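Local coordinates for periplasmic binding protein/LacI transcriptional regulator (Shewanella sp. ANA-3, PDB 5OCP) that binds L-arabinofuranose, in both its alpha and beta forms, as the periplasmic sugar-binding component of an arabinose ABC transporter, at residues T68-V73 and R89-D94; I159-T164 and K181-Q186; P226-A231 and G235-T240. All coordinates share one frame; numbering follows the deposited sequence.

Interaction 1 (T68-V73 and R89-D94). With AHR (alpha-L-arabinofuranose), chain I; FUB (beta-L-arabinofuranose), chain J.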
loop_
_atom_site.group_PDB
_atom_site.type_symbol
_atom_site.label_atom_id
_atom_site.label_comp_id
_atom_site.label_asym_id
_atom_site.label_seq_id
_atom_site.Cartn_x
_atom_site.Cartn_y
_atom_site.Cartn_z
ATOM N N THR A 68 4.125 -3.881 15.464
ATOM C CA THR A 68 4.264 -4.198 16.872
ATOM C C THR A 68 2.977 -3.958 17.633
ATOM O O THR A 68 2.154 -3.162 17.188
ATOM C CB THR A 68 5.343 -3.256 17.454
ATOM O OG1 THR A 68 5.067 -1.887 17.099
ATOM C CG2 THR A 68 6.662 -3.584 16.789
ATOM N N GLY A 69 2.828 -4.585 18.806
ATOM C CA GLY A 69 1.842 -4.164 19.812
ATOM C C GLY A 69 0.505 -4.838 19.716
ATOM O O GLY A 69 -0.469 -4.395 20.343
ATOM N N TRP A 70 0.414 -5.879 18.911
ATOM C CA TRP A 70 -0.848 -6.561 18.674
ATOM C C TRP A 70 -1.160 -7.744 19.582
ATOM O O TRP A 70 -2.310 -8.235 19.598
ATOM C CB TRP A 70 -0.979 -7.041 17.215
ATOM C CG TRP A 70 -0.951 -5.849 16.266
ATOM C CD1 TRP A 70 0.110 -5.402 15.590
ATOM C CD2 TRP A 70 -2.055 -4.983 15.940
ATOM N NE1 TRP A 70 -0.239 -4.310 14.811
ATOM C CE2 TRP A 70 -1.574 -4.039 15.019
ATOM C CE3 TRP A 70 -3.403 -4.949 16.301
ATOM C CZ2 TRP A 70 -2.384 -3.034 14.494
ATOM C CZ3 TRP A 70 -4.190 -3.967 15.765
ATOM C CH2 TRP A 70 -3.681 -3.033 14.844
ATOM N N LYS A 71 -0.169 -8.293 20.251
ATOM C CA LYS A 71 -0.397 -9.560 20.938
ATOM C C LYS A 71 -1.527 -9.604 21.973
ATOM O O LYS A 71 -2.390 -10.524 21.980
ATOM C CB LYS A 71 0.933 -10.031 21.604
ATOM C CG LYS A 71 0.817 -11.408 22.260
ATOM C CD LYS A 71 2.139 -12.152 22.457
ATOM C CE LYS A 71 3.170 -11.318 23.221
ATOM N NZ LYS A 71 4.089 -12.152 24.073
ATOM N N PRO A 72 -1.607 -8.574 22.803
ATOM C CA PRO A 72 -2.707 -8.588 23.808
ATOM C C PRO A 72 -4.082 -8.678 23.185
ATOM O O PRO A 72 -4.884 -9.544 23.593
ATOM C CB PRO A 72 -2.508 -7.299 24.574
ATOM C CG PRO A 72 -1.086 -6.958 24.394
ATOM C CD PRO A 72 -0.718 -7.439 22.992
ATOM N N VAL A 73 -4.368 -7.804 22.171
ATOM C CA VAL A 73 -5.695 -7.858 21.551
ATOM C C VAL A 73 -5.935 -9.137 20.790
ATOM O O VAL A 73 -7.042 -9.657 20.804
ATOM C CB VAL A 73 -6.048 -6.541 20.779
ATOM C CG1 VAL A 73 -5.360 -6.449 19.386
ATOM C CG2 VAL A 73 -7.538 -6.380 20.708
ATOM N N ARG A 89 -0.834 -5.043 5.426
ATOM C CA ARG A 89 0.429 -5.049 6.154
ATOM C C ARG A 89 0.535 -6.288 7.046
ATOM O O ARG A 89 -0.273 -7.251 6.915
ATOM C CB ARG A 89 0.653 -3.734 6.895
ATOM C CG ARG A 89 0.577 -2.543 5.956
ATOM C CD ARG A 89 0.742 -1.224 6.702
ATOM N NE ARG A 89 0.595 -0.081 5.747
ATOM C CZ ARG A 89 0.513 1.196 6.145
ATOM N NH1 ARG A 89 0.525 1.538 7.421
ATOM N NH2 ARG A 89 0.291 2.164 5.236
ATOM N N ASN A 90 1.592 -6.314 7.819
ATOM C CA ASN A 90 1.858 -7.513 8.639
ATOM C C ASN A 90 1.911 -7.135 10.104
ATOM O O ASN A 90 2.106 -5.995 10.520
ATOM C CB ASN A 90 3.182 -8.202 8.244
ATOM C CG ASN A 90 3.251 -9.689 8.624
ATOM O OD1 ASN A 90 2.258 -10.291 9.017
ATOM N ND2 ASN A 90 4.460 -10.241 8.593
ATOM N N ILE A 91 1.842 -8.164 10.937
ATOM C CA ILE A 91 2.039 -8.042 12.381
ATOM C C ILE A 91 3.271 -8.886 12.747
ATOM O O ILE A 91 3.620 -9.814 12.013
ATOM C CB ILE A 91 0.790 -8.499 13.151
ATOM C CG1 ILE A 91 0.543 -9.982 12.952
ATOM C CG2 ILE A 91 -0.435 -7.653 12.781
ATOM C CD1 ILE A 91 -0.599 -10.573 13.784
ATOM N N LYS A 92 3.987 -8.486 13.767
ATOM C CA LYS A 92 5.047 -9.342 14.327
ATOM C C LYS A 92 4.531 -10.002 15.585
ATOM O O LYS A 92 4.317 -9.321 16.588
ATOM C CB LYS A 92 6.318 -8.528 14.602
ATOM C CG LYS A 92 7.019 -8.044 13.350
ATOM C CD LYS A 92 7.485 -9.100 12.367
ATOM C CE LYS A 92 8.093 -8.476 11.118
ATOM N NZ LYS A 92 9.438 -7.851 11.336
ATOM N N VAL A 93 4.250 -11.283 15.528
ATOM C CA VAL A 93 3.861 -12.011 16.707
ATOM C C VAL A 93 4.662 -13.293 16.778
ATOM O O VAL A 93 5.137 -13.766 15.809
ATOM C CB VAL A 93 2.370 -12.326 16.791
ATOM C CG1 VAL A 93 1.586 -11.069 16.979
ATOM C CG2 VAL A 93 1.889 -13.081 15.605
ATOM N N ASP A 94 4.785 -13.847 17.982
ATOM C CA ASP A 94 5.562 -15.068 18.187
ATOM C C ASP A 94 4.759 -16.368 18.097
ATOM O O ASP A 94 5.325 -17.455 18.204
ATOM C CB ASP A 94 6.295 -15.007 19.531
ATOM C CG ASP A 94 5.349 -14.871 20.706
ATOM O OD1 ASP A 94 4.121 -14.824 20.481
ATOM O OD2 ASP A 94 5.832 -14.810 21.857
HETATM O O5 AHR I . -0.023 -0.902 2.931
HETATM C C5 AHR I . -0.199 -0.459 1.621
HETATM C C4 AHR I . 0.306 0.965 1.473
HETATM O O4 AHR I . -0.282 1.815 2.429
HETATM C C3 AHR I . 0.005 1.537 0.075
HETATM O O3 AHR I . 1.017 1.145 -0.793
HETATM C C2 AHR I . -0.061 3.016 0.419
HETATM O O2 AHR I . -0.735 3.829 -0.496
HETATM C C1 AHR I . -0.838 2.934 1.721
HETATM O O1 AHR I . -0.629 4.050 2.423
HETATM O O5 FUB J . -0.023 -0.902 2.929
HETATM C C5 FUB J . -0.201 -0.452 1.622
HETATM C C4 FUB J . 0.300 0.975 1.478
HETATM O O4 FUB J . -0.269 1.830 2.439
HETATM C C3 FUB J . -0.004 1.553 0.086
HETATM O O3 FUB J . 1.002 1.143 -0.787
HETATM C C2 FUB J . -0.001 3.043 0.406
HETATM O O2 FUB J . -0.728 3.836 -0.502
HETATM C C1 FUB J . -0.466 3.133 1.860
HETATM O O1 FUB J . -1.792 3.338 1.839
HETATM O O HOH W 1 2.409 -7.287 17.246
#
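Trp70 and Ile91 form a CH-pi contact between two loops, one leading into helix 71-79 and the other following strand 84-87. The methyl CG2 of Ile91 sits over one face of the indole, 3.9 Å from the centroid of the Trp70 five-membered ring and 22° off its normal. With CG1 between the backbone N and the carbonyl carbon (chi1 65°), it is the branch methyl CG2 that is turned to the ring. Trp70 NE1 bonds to Val66 O, which fixes the ring. A water bridges the two loops. It accepts from Trp70 N at 3.0 Å and donates to Lys92 O at 2.9 Å. Farther out, Lys71 NZ and Asp94 OD2 make a long salt bridge of 3.9 Å. At the other end of 89-94, Arg89 reaches the sugar with an extended chain. Arg89 NE donates to O5 of either anomer at 3.0 Å, in the guanidinium plane, and Arg89 NH2 to O4 at 2.9 Å, so two neighbouring N-H groups grip the ligand. NH1 bonds to Val65 O, which helps fix the plane. Such loops after the strands of a parallel sheet line the sugar pocket of a periplasmic binding protein.

Interaction 2 (I159-T164 and K181-Q186)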
loop_
_atom_site.group_PDB
_atom_site.type_symbol
_atom_site.label_atom_id
_atom_site.label_comp_id
_atom_site.label_asym_id
_atom_site.label_seq_id
_atom_site.Cartn_x
_atom_site.Cartn_y
_atom_site.Cartn_z
ATOM N N ILE A 159 21.179 5.416 -3.791
ATOM C CA ILE A 159 20.244 6.261 -3.161
ATOM C C ILE A 159 20.988 7.374 -2.438
ATOM O O ILE A 159 21.739 7.081 -1.483
ATOM C CB ILE A 159 19.303 5.507 -2.202
ATOM C CG1 ILE A 159 18.413 4.528 -3.020
ATOM C CG2 ILE A 159 18.447 6.477 -1.470
ATOM C CD1 ILE A 159 17.560 3.558 -2.151
ATOM N N VAL A 160 20.781 8.584 -2.927
ATOM C CA VAL A 160 21.531 9.747 -2.426
ATOM C C VAL A 160 20.780 10.532 -1.434
ATOM O O VAL A 160 21.410 11.298 -0.703
ATOM C CB VAL A 160 22.121 10.630 -3.554
ATOM C CG1 VAL A 160 23.035 9.805 -4.434
ATOM C CG2 VAL A 160 21.056 11.338 -4.375
ATOM N N ARG A 161 19.455 10.378 -1.337
ATOM C CA ARG A 161 18.616 11.167 -0.383
ATOM C C ARG A 161 17.537 10.169 0.023
ATOM O O ARG A 161 17.057 9.442 -0.867
ATOM C CB ARG A 161 17.788 12.331 -1.049
ATOM C CG ARG A 161 18.526 13.324 -1.913
ATOM C CD ARG A 161 19.026 14.391 -1.020
ATOM N NE ARG A 161 20.242 15.051 -1.469
ATOM C CZ ARG A 161 21.050 15.700 -0.635
ATOM N NH1 ARG A 161 20.755 15.759 0.665
ATOM N NH2 ARG A 161 22.159 16.297 -1.090
ATOM N N SER A 162 17.142 10.163 1.310
ATOM C CA SER A 162 16.097 9.244 1.755
ATOM C C SER A 162 15.413 9.825 2.984
ATOM O O SER A 162 16.101 10.228 3.885
ATOM C CB SER A 162 16.672 7.864 1.973
ATOM O OG SER A 162 15.686 6.998 2.412
ATOM N N GLN A 163 14.075 9.968 2.942
ATOM C CA GLN A 163 13.330 10.550 4.046
ATOM C C GLN A 163 11.893 10.103 3.940
ATOM O O GLN A 163 11.354 9.876 2.803
ATOM C CB GLN A 163 13.473 12.070 3.991
ATOM C CG GLN A 163 12.807 12.839 5.122
ATOM C CD GLN A 163 13.035 14.347 5.018
ATOM O OE1 GLN A 163 13.906 14.828 4.274
ATOM N NE2 GLN A 163 12.253 15.093 5.754
ATOM N N THR A 164 11.221 10.032 5.085
ATOM C CA THR A 164 9.784 9.665 5.009
ATOM C C THR A 164 8.908 10.799 4.500
ATOM O O THR A 164 9.033 11.983 4.900
ATOM C CB THR A 164 9.243 9.107 6.341
ATOM O OG1 THR A 164 7.849 8.693 6.155
ATOM C CG2 THR A 164 9.256 10.192 7.450
ATOM N N LYS A 181 16.466 21.194 -2.924
ATOM C CA LYS A 181 17.252 22.241 -2.293
ATOM C C LYS A 181 18.591 21.672 -1.807
ATOM O O LYS A 181 19.632 22.301 -1.990
ATOM C CB LYS A 181 16.484 22.859 -1.122
ATOM C CG LYS A 181 15.514 23.956 -1.527
ATOM C CD LYS A 181 14.375 24.082 -0.528
ATOM C CE LYS A 181 14.769 24.956 0.651
ATOM N NZ LYS A 181 15.909 25.856 0.319
ATOM N N ALA A 182 18.569 20.488 -1.191
ATOM C CA ALA A 182 19.790 19.888 -0.719
ATOM C C ALA A 182 20.710 19.425 -1.836
ATOM O O ALA A 182 21.880 19.269 -1.619
ATOM C CB ALA A 182 19.527 18.740 0.230
ATOM N N GLN A 183 20.158 19.124 -3.003
ATOM C CA GLN A 183 21.028 18.672 -4.128
ATOM C C GLN A 183 21.984 19.736 -4.582
ATOM O O GLN A 183 23.086 19.413 -5.151
ATOM C CB GLN A 183 20.218 18.179 -5.288
ATOM C CG GLN A 183 19.693 16.785 -4.960
ATOM C CD GLN A 183 20.703 15.695 -5.093
ATOM O OE1 GLN A 183 21.008 14.982 -4.103
ATOM N NE2 GLN A 183 21.250 15.518 -6.338
ATOM N N ASN A 184 21.545 20.975 -4.380
ATOM C CA ASN A 184 22.436 22.137 -4.631
ATOM C C ASN A 184 22.788 22.112 -6.143
ATOM O O ASN A 184 23.957 22.292 -6.479
ATOM C CB ASN A 184 23.695 21.997 -3.731
ATOM C CG ASN A 184 24.505 23.302 -3.631
ATOM O OD1 ASN A 184 23.914 24.389 -3.679
ATOM N ND2 ASN A 184 25.844 23.188 -3.455
ATOM N N GLY A 185 21.793 21.810 -7.001
ATOM C CA GLY A 185 21.897 21.756 -8.459
ATOM C C GLY A 185 22.344 20.447 -9.112
ATOM O O GLY A 185 22.277 20.333 -10.295
ATOM N N GLN A 186 22.837 19.479 -8.339
ATOM C CA GLN A 186 23.339 18.234 -8.840
ATOM C C GLN A 186 22.124 17.428 -9.357
ATOM O O GLN A 186 21.178 17.308 -8.617
ATOM C CB GLN A 186 24.012 17.479 -7.762
ATOM C CG GLN A 186 24.723 16.258 -8.240
ATOM C CD GLN A 186 25.371 15.540 -7.082
ATOM O OE1 GLN A 186 25.294 15.989 -5.921
ATOM N NE2 GLN A 186 26.003 14.399 -7.376
#
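Arg161 and Gln183 join edge strand 157-164 to the end of helix 169-183 by one straight hydrogen bond. Arg161 NE donates to Gln183 OE1 at 2.7 Å, with an N-H...O angle of 176°. The acceptor lies in the guanidinium plane, and the donor meets a lone pair in the plane of the Gln183 carbonyl. The two flat groups are nevertheless turned almost perpendicular, 83° apart. Both chains bend at chi2 and run past each other in opposite directions.

The other half of the same amide holds its own turn. Gln183 NE2 donates to Gln186 O at 2.9 Å, approaching from above that carbonyl plane. This bond spans the type I' turn 183-186, which also has Gln186 N bonded to Gln183 O. The amide is thus held at both its oxygen and its nitrogen.

Van der Waals contacts of two aliphatic groups with polar ones complete the contact. Ala182 CB lies over one guanidinium face, offset toward the rim, 3.3 Å from Arg161 NH1. Val160 CG2 comes to 3.7 Å from Gln183 OE1. A leucine replacing Arg161 would probably leave Gln183 OE1 without this donor and the amide freer to turn. Helix 169-183 here packs against the outermost strand of its sheet, as in the alpha/beta lobes of periplasmic binding proteins.

Interaction 3 (P226-A231 and G235-T240)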
loop_
_atom_site.group_PDB
_atom_site.type_symbol
_atom_site.label_atom_id
_atom_site.label_comp_id
_atom_site.label_asym_id
_atom_site.label_seq_id
_atom_site.Cartn_x
_atom_site.Cartn_y
_atom_site.Cartn_z
ATOM N N PRO A 226 -5.577 5.194 -10.210
ATOM C CA PRO A 226 -5.938 5.790 -11.507
ATOM C C PRO A 226 -5.300 7.125 -11.798
ATOM O O PRO A 226 -4.871 7.310 -12.936
ATOM C CB PRO A 226 -7.459 5.944 -11.371
ATOM C CG PRO A 226 -7.846 4.732 -10.573
ATOM C CD PRO A 226 -6.774 4.684 -9.507
ATOM N N ASP A 227 -5.185 7.978 -10.811
ATOM C CA ASP A 227 -4.518 9.273 -10.965
ATOM C C ASP A 227 -3.063 9.094 -11.397
ATOM O O ASP A 227 -2.480 9.962 -12.108
ATOM C CB ASP A 227 -4.535 10.127 -9.750
ATOM C CG ASP A 227 -5.873 10.815 -9.538
ATOM O OD1 ASP A 227 -6.777 10.677 -10.419
ATOM O OD2 ASP A 227 -5.963 11.492 -8.510
ATOM N N TYR A 228 -2.433 8.008 -10.957
ATOM C CA TYR A 228 -1.042 7.767 -11.422
ATOM C C TYR A 228 -0.964 7.282 -12.880
ATOM O O TYR A 228 -0.036 7.635 -13.667
ATOM C CB TYR A 228 -0.318 6.810 -10.469
ATOM C CG TYR A 228 1.169 6.761 -10.630
ATOM C CD1 TYR A 228 1.795 5.940 -11.553
ATOM C CD2 TYR A 228 2.012 7.526 -9.772
ATOM C CE1 TYR A 228 3.185 5.865 -11.687
ATOM C CE2 TYR A 228 3.387 7.458 -9.888
ATOM C CZ TYR A 228 3.981 6.607 -10.770
ATOM O OH TYR A 228 5.334 6.545 -10.899
ATOM N N PHE A 229 -1.917 6.432 -13.294
ATOM C CA PHE A 229 -2.029 5.983 -14.650
ATOM C C PHE A 229 -2.314 7.224 -15.544
ATOM O O PHE A 229 -1.710 7.335 -16.609
ATOM C CB PHE A 229 -3.161 4.972 -14.842
ATOM C CG PHE A 229 -2.710 3.573 -14.542
ATOM C CD1 PHE A 229 -2.107 2.781 -15.534
ATOM C CD2 PHE A 229 -2.922 3.030 -13.277
ATOM C CE1 PHE A 229 -1.631 1.527 -15.270
ATOM C CE2 PHE A 229 -2.478 1.741 -13.014
ATOM C CZ PHE A 229 -1.792 1.006 -13.965
ATOM N N LYS A 230 -3.120 8.113 -15.025
ATOM C CA LYS A 230 -3.361 9.400 -15.749
ATOM C C LYS A 230 -2.056 10.227 -15.944
ATOM O O LYS A 230 -1.686 10.591 -17.068
ATOM C CB LYS A 230 -4.388 10.229 -15.083
ATOM C CG LYS A 230 -4.643 11.539 -15.845
ATOM C CD LYS A 230 -5.949 12.218 -15.429
ATOM C CE LYS A 230 -6.184 13.509 -16.234
ATOM N NZ LYS A 230 -6.036 13.277 -17.711
ATOM N N ALA A 231 -1.317 10.393 -14.856
ATOM C CA ALA A 231 0.005 10.978 -14.887
ATOM C C ALA A 231 1.000 10.301 -15.831
ATOM O O ALA A 231 1.837 10.963 -16.491
ATOM C CB ALA A 231 0.541 11.047 -13.445
ATOM N N GLY A 235 2.706 11.767 -19.317
ATOM C CA GLY A 235 4.153 11.899 -19.375
ATOM C C GLY A 235 4.883 12.401 -18.100
ATOM O O GLY A 235 6.099 12.493 -18.126
ATOM N N ASP A 236 4.175 12.589 -16.999
ATOM C CA ASP A 236 4.739 13.189 -15.760
ATOM C C ASP A 236 5.376 12.207 -14.788
ATOM O O ASP A 236 6.154 12.591 -13.898
ATOM C CB ASP A 236 3.653 13.962 -15.026
ATOM C CG ASP A 236 3.287 15.322 -15.722
ATOM O OD1 ASP A 236 4.141 15.816 -16.492
ATOM O OD2 ASP A 236 2.214 15.847 -15.398
ATOM N N VAL A 237 5.037 10.922 -14.927
ATOM C CA VAL A 237 5.682 9.837 -14.125
ATOM C C VAL A 237 5.918 8.616 -15.013
ATOM O O VAL A 237 5.418 8.576 -16.134
ATOM C CB VAL A 237 4.782 9.449 -12.948
ATOM C CG1 VAL A 237 4.560 10.620 -12.021
ATOM C CG2 VAL A 237 3.485 8.834 -13.411
ATOM N N ASN A 238 6.715 7.664 -14.551
ATOM C CA ASN A 238 7.199 6.635 -15.463
ATOM C C ASN A 238 6.654 5.252 -15.259
ATOM O O ASN A 238 6.322 4.615 -16.238
ATOM C CB ASN A 238 8.654 6.596 -15.446
ATOM C CG ASN A 238 9.242 7.935 -15.886
ATOM O OD1 ASN A 238 9.452 8.828 -15.062
ATOM N ND2 ASN A 238 9.418 8.109 -17.215
ATOM N N ALA A 239 6.617 4.791 -14.007
ATOM C CA ALA A 239 6.328 3.326 -13.719
ATOM C C ALA A 239 5.757 3.154 -12.351
ATOM O O ALA A 239 6.075 3.915 -11.426
ATOM C CB ALA A 239 7.535 2.418 -13.895
ATOM N N THR A 240 4.838 2.185 -12.197
ATOM C CA THR A 240 4.340 1.802 -10.897
ATOM C C THR A 240 4.023 0.332 -10.890
ATOM O O THR A 240 3.836 -0.269 -11.941
ATOM C CB THR A 240 3.118 2.640 -10.503
ATOM O OG1 THR A 240 2.721 2.386 -9.163
ATOM C CG2 THR A 240 1.916 2.334 -11.410
#
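Tyr228 meets Val237, Ala239 and Thr240 as helix 226-234 lies back against the chain that follows it. Before it, Pro226 and Asp227 start the helix: their carbonyls accept from Lys230 N and Ala231 N. The Tyr228 side chain swings out with CG anti to the backbone N (chi1 -165°), which carries the ring across to the segment 235-240. Val237 CG2 lies over one ring face, 3.6 Å from the centroid of Tyr228 and 18° off the normal, a CH-pi contact. Thr240 runs past the ring in the opposite direction. Thr240 CB is 3.4 Å from Tyr228 CE1, and Thr240 OG1 lies above the face opposite Val237, near the rim, bonded to Asp196 OD1. At the end of the ring, Tyr228 OH makes a weak hydrogen bond to Ala239 O at 2.8 Å.

These pieces belong to the beta-alpha-beta unit of strand 218-221, helix 226-234 and strand 239-242, the repeating element of this lobe's sheet. Ile219 and Ala199 also touch the tyrosine.

Phe229 turns to another side of the helix, where its ring meets Phe276 edge-to-face. Ala231 returns to the contact with two groups. Ala231 CB touches Val237 CG2 at 3.7 Å. Ala231 O accepts from Asp236 N at 2.9 Å, with the donor tilted 21° from the carbonyl plane. The helix ends after residue 234 in a Schellman motif, with Gly235 at positive phi. Asp236 OD2 then pairs with Lys207 in a salt bridge.

How the interactions relate
From the N terminus, interaction 1 comes first. It closes a loop of 15 residues holding most of helix 71-79 and strand 84-87, in the lobe built on the parallel sheet. The chain then enters the second lobe. Interaction 2 closes a loop of 16 residues that contains most of helix 169-183. Interaction 3 closes the shortest loop, three residues at the end of helix 226-234. The three follow in series, and none nests or crosses. Interactions 2 and 3 reach the same mixed sheet, at its outermost strand 157-164 and at strand 239-242, with centres about 22 Å apart. Interaction 1 lies about 35 Å from interaction 3, centre to centre, across the middle of the chain.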